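Side-chain contact in nadb-ler3 (Gallus gallus, PDB 3WXB), which probably reduces carbonyl compounds with NAD(P)H as a carbonyl reductase of the short-chain dehydrogenase/reductase family: residues A[214-218]-A[219-223]. Sequence-based numbering, arbitrary orientation.
Sequences MGYRE and HGIFC
Tyr216, His219, Ile221 and Cys223 meet in a local turn contact, where helix 196-216 gives way to strand 222-227. The turn fits a Schellman motif at the C-terminal end of the helix, though one of its two bonds is weak. This is the return of the chain from a helix to the parallel sheet of the Rossmann fold, as in other short-chain dehydrogenases/reductases. It lies away from the NADPH-binding residues.

Two carbonyl groups of 214-218 hold the turn. Tyr216 O accepts the N-H of His219 at 2.9 Å, and a weak bond from Ile221 N at 3.4 Å. Arg217 O takes the N-H of Gly220 at 2.9 Å, and this bond is fairly straight, 164° at the hydrogen. Gly220, in the middle of the turn, has a positive phi, a backbone shape that glycine takes easily.

The Tyr216 side chain is buried. Its CB packs on Ile221 CB at 3.9 Å. The CD1 side of the ring approaches His219 ND1 obliquely. That nitrogen is buried and has no partner in the model. Tyr216 and Ile221 also both touch Leu152 of helix 130-160 and Ile174 of strand 173-177, so the turn is packed against the neighbouring helix and strand. Ile125 of the second subunit packs on Tyr216 too.

Glu218 is exposed. Its chi1 of 70° turns CG toward the next residue, over one face of the His219 ring. There CG makes a CH-pi contact, 4.1 Å from the ring centroid. The two side chains run alongside each other in the same direction, with carboxylate and ring planes 51° apart. At the start of the strand, Cys223 SG meets the edge of the Tyr216 ring in a sulfur-aromatic contact, 4.1 Å from CD2.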
ATOM      1  N   MET A 214      -9.835 -12.557  -3.243  1.00 30.77           N
ATOM      2  CA  MET A 214     -11.056 -12.825  -2.508  1.00 32.54           C
ATOM      3  C   MET A 214     -12.279 -12.508  -3.348  1.00 32.16           C
ATOM      4  O   MET A 214     -13.175 -13.334  -3.421  1.00 34.51           O
ATOM      5  CB  MET A 214     -11.105 -12.040  -1.182  1.00 27.87           C
ATOM      6  CG  MET A 214     -10.065 -12.470  -0.201  1.00 38.13           C
ATOM      7  SD  MET A 214     -10.623 -14.036   0.565  1.00 40.81           S
ATOM      8  CE  MET A 214     -11.986 -13.446   1.578  1.00 38.79           C
ATOM      9  N   GLY A 215     -12.321 -11.305  -3.927  1.00 28.04           N
ATOM     10  CA  GLY A 215     -13.508 -10.814  -4.639  1.00 31.20           C
ATOM     11  C   GLY A 215     -13.668 -11.467  -6.009  1.00 32.88           C
ATOM     12  O   GLY A 215     -14.786 -11.548  -6.515  1.00 32.37           O
ATOM     13  N   TYR A 216     -12.572 -11.948  -6.618  1.00 27.54           N
ATOM     14  CA  TYR A 216     -12.693 -12.522  -7.947  1.00 30.50           C
ATOM     15  C   TYR A 216     -12.768 -14.080  -7.938  1.00 33.57           C
ATOM     16  O   TYR A 216     -12.937 -14.691  -9.009  1.00 32.68           O
ATOM     17  CB  TYR A 216     -11.521 -12.096  -8.856  1.00 28.97           C
ATOM     18  CG  TYR A 216     -11.421 -10.617  -9.200  1.00 30.00           C
ATOM     19  CD1 TYR A 216     -12.560  -9.781  -9.208  1.00 30.14           C
ATOM     20  CD2 TYR A 216     -10.188 -10.073  -9.620  1.00 27.06           C
ATOM     21  CE1 TYR A 216     -12.446  -8.413  -9.584  1.00 35.73           C
ATOM     22  CE2 TYR A 216     -10.068  -8.728 -10.000  1.00 33.11           C
ATOM     23  CZ  TYR A 216     -11.185  -7.908  -9.965  1.00 36.99           C
ATOM     24  OH  TYR A 216     -11.041  -6.592 -10.339  1.00 40.17           O
ATOM     25  N   ARG A 217     -12.616 -14.719  -6.774  1.00 29.93           N
ATOM     26  CA  ARG A 217     -12.589 -16.193  -6.675  1.00 35.20           C
ATOM     27  C   ARG A 217     -13.914 -16.784  -7.221  1.00 33.80           C
ATOM     28  O   ARG A 217     -13.906 -17.761  -7.975  1.00 33.10           O
ATOM     29  CB  ARG A 217     -12.391 -16.651  -5.213  1.00 36.22           C
ATOM     30  CG  ARG A 217     -12.491 -18.180  -4.994  1.00 40.96           C
ATOM     31  CD  ARG A 217     -12.309 -18.558  -3.527  1.00 50.92           C
ATOM     32  NE  ARG A 217     -11.104 -19.375  -3.337  1.00 57.67           N
ATOM     33  CZ  ARG A 217      -9.935 -18.958  -2.825  1.00 60.50           C
ATOM     34  NH1 ARG A 217      -9.764 -17.691  -2.395  1.00 57.57           N
ATOM     35  NH2 ARG A 217      -8.920 -19.833  -2.737  1.00 59.73           N
ATOM     36  N   GLU A 218     -15.033 -16.146  -6.872  1.00 34.68           N
ATOM     37  CA  GLU A 218     -16.350 -16.615  -7.298  1.00 40.15           C
ATOM     38  C   GLU A 218     -16.450 -16.611  -8.848  1.00 42.04           C
ATOM     39  O   GLU A 218     -17.247 -17.361  -9.429  1.00 39.38           O
ATOM     40  CB  GLU A 218     -17.459 -15.770  -6.665  1.00 43.25           C
ATOM     41  CG  GLU A 218     -17.534 -14.351  -7.205  1.00 48.12           C
ATOM     42  CD  GLU A 218     -18.214 -13.382  -6.239  1.00 54.68           C
ATOM     43  OE1 GLU A 218     -19.279 -12.865  -6.617  1.00 53.56           O
ATOM     44  OE2 GLU A 218     -17.684 -13.133  -5.126  1.00 54.18           O
ATOM     45  N   HIS A 219     -15.617 -15.793  -9.500  1.00 36.18           N
ATOM     46  CA  HIS A 219     -15.596 -15.706 -10.942  1.00 34.11           C
ATOM     47  C   HIS A 219     -14.697 -16.721 -11.657  1.00 34.41           C
ATOM     48  O   HIS A 219     -14.659 -16.726 -12.894  1.00 32.08           O
ATOM     49  CB  HIS A 219     -15.173 -14.309 -11.346  1.00 36.56           C
ATOM     50  CG  HIS A 219     -16.162 -13.245 -10.960  1.00 43.80           C
ATOM     51  ND1 HIS A 219     -15.774 -11.988 -10.532  1.00 45.49           N
ATOM     52  CD2 HIS A 219     -17.514 -13.237 -10.984  1.00 43.51           C
ATOM     53  CE1 HIS A 219     -16.851 -11.253 -10.298  1.00 50.10           C
ATOM     54  NE2 HIS A 219     -17.920 -11.992 -10.552  1.00 53.38           N
ATOM     55  N   GLY A 220     -13.943 -17.510 -10.894  1.00 31.26           N
ATOM     56  CA  GLY A 220     -12.940 -18.419 -11.449  1.00 31.73           C
ATOM     57  C   GLY A 220     -11.587 -17.774 -11.811  1.00 27.84           C
ATOM     58  O   GLY A 220     -10.843 -18.318 -12.613  1.00 25.33           O
ATOM     59  N   ILE A 221     -11.253 -16.647 -11.190  1.00 25.49           N
ATOM     60  CA  ILE A 221     -10.005 -15.926 -11.512  1.00 28.23           C
ATOM     61  C   ILE A 221      -8.966 -16.045 -10.394  1.00 26.77           C
ATOM     62  O   ILE A 221      -9.265 -15.740  -9.240  1.00 30.28           O
ATOM     63  CB  ILE A 221     -10.326 -14.435 -11.770  1.00 29.40           C
ATOM     64  CG1 ILE A 221     -11.254 -14.383 -12.979  1.00 27.87           C
ATOM     65  CG2 ILE A 221      -8.985 -13.661 -11.981  1.00 25.37           C
ATOM     66  CD1 ILE A 221     -11.821 -13.025 -13.273  1.00 31.93           C
ATOM     67  N   PHE A 222      -7.775 -16.508 -10.732  1.00 26.64           N
ATOM     68  CA  PHE A 222      -6.684 -16.694  -9.799  1.00 25.86           C
ATOM     69  C   PHE A 222      -5.894 -15.376  -9.712  1.00 28.70           C
ATOM     70  O   PHE A 222      -5.758 -14.698 -10.721  1.00 26.90           O
ATOM     71  CB  PHE A 222      -5.777 -17.780 -10.381  1.00 22.80           C
ATOM     72  CG  PHE A 222      -4.580 -18.059  -9.560  1.00 23.92           C
ATOM     73  CD1 PHE A 222      -4.643 -18.899  -8.474  1.00 22.02           C
ATOM     74  CD2 PHE A 222      -3.395 -17.440  -9.839  1.00 20.71           C
ATOM     75  CE1 PHE A 222      -3.486 -19.140  -7.700  1.00 24.06           C
ATOM     76  CE2 PHE A 222      -2.233 -17.669  -9.060  1.00 22.33           C
ATOM     77  CZ  PHE A 222      -2.285 -18.536  -7.990  1.00 23.13           C
ATOM     78  N   CYS A 223      -5.387 -15.015  -8.527  1.00 26.29           N
ATOM     79  CA  CYS A 223      -4.561 -13.794  -8.371  1.00 23.64           C
ATOM     80  C   CYS A 223      -3.350 -14.080  -7.522  1.00 24.23           C
ATOM     81  O   CYS A 223      -3.434 -14.876  -6.560  1.00 24.03           O
ATOM     82  CB  CYS A 223      -5.363 -12.668  -7.708  1.00 25.90           C
ATOM     83  SG  CYS A 223      -6.871 -12.274  -8.507  1.00 27.44           S
TER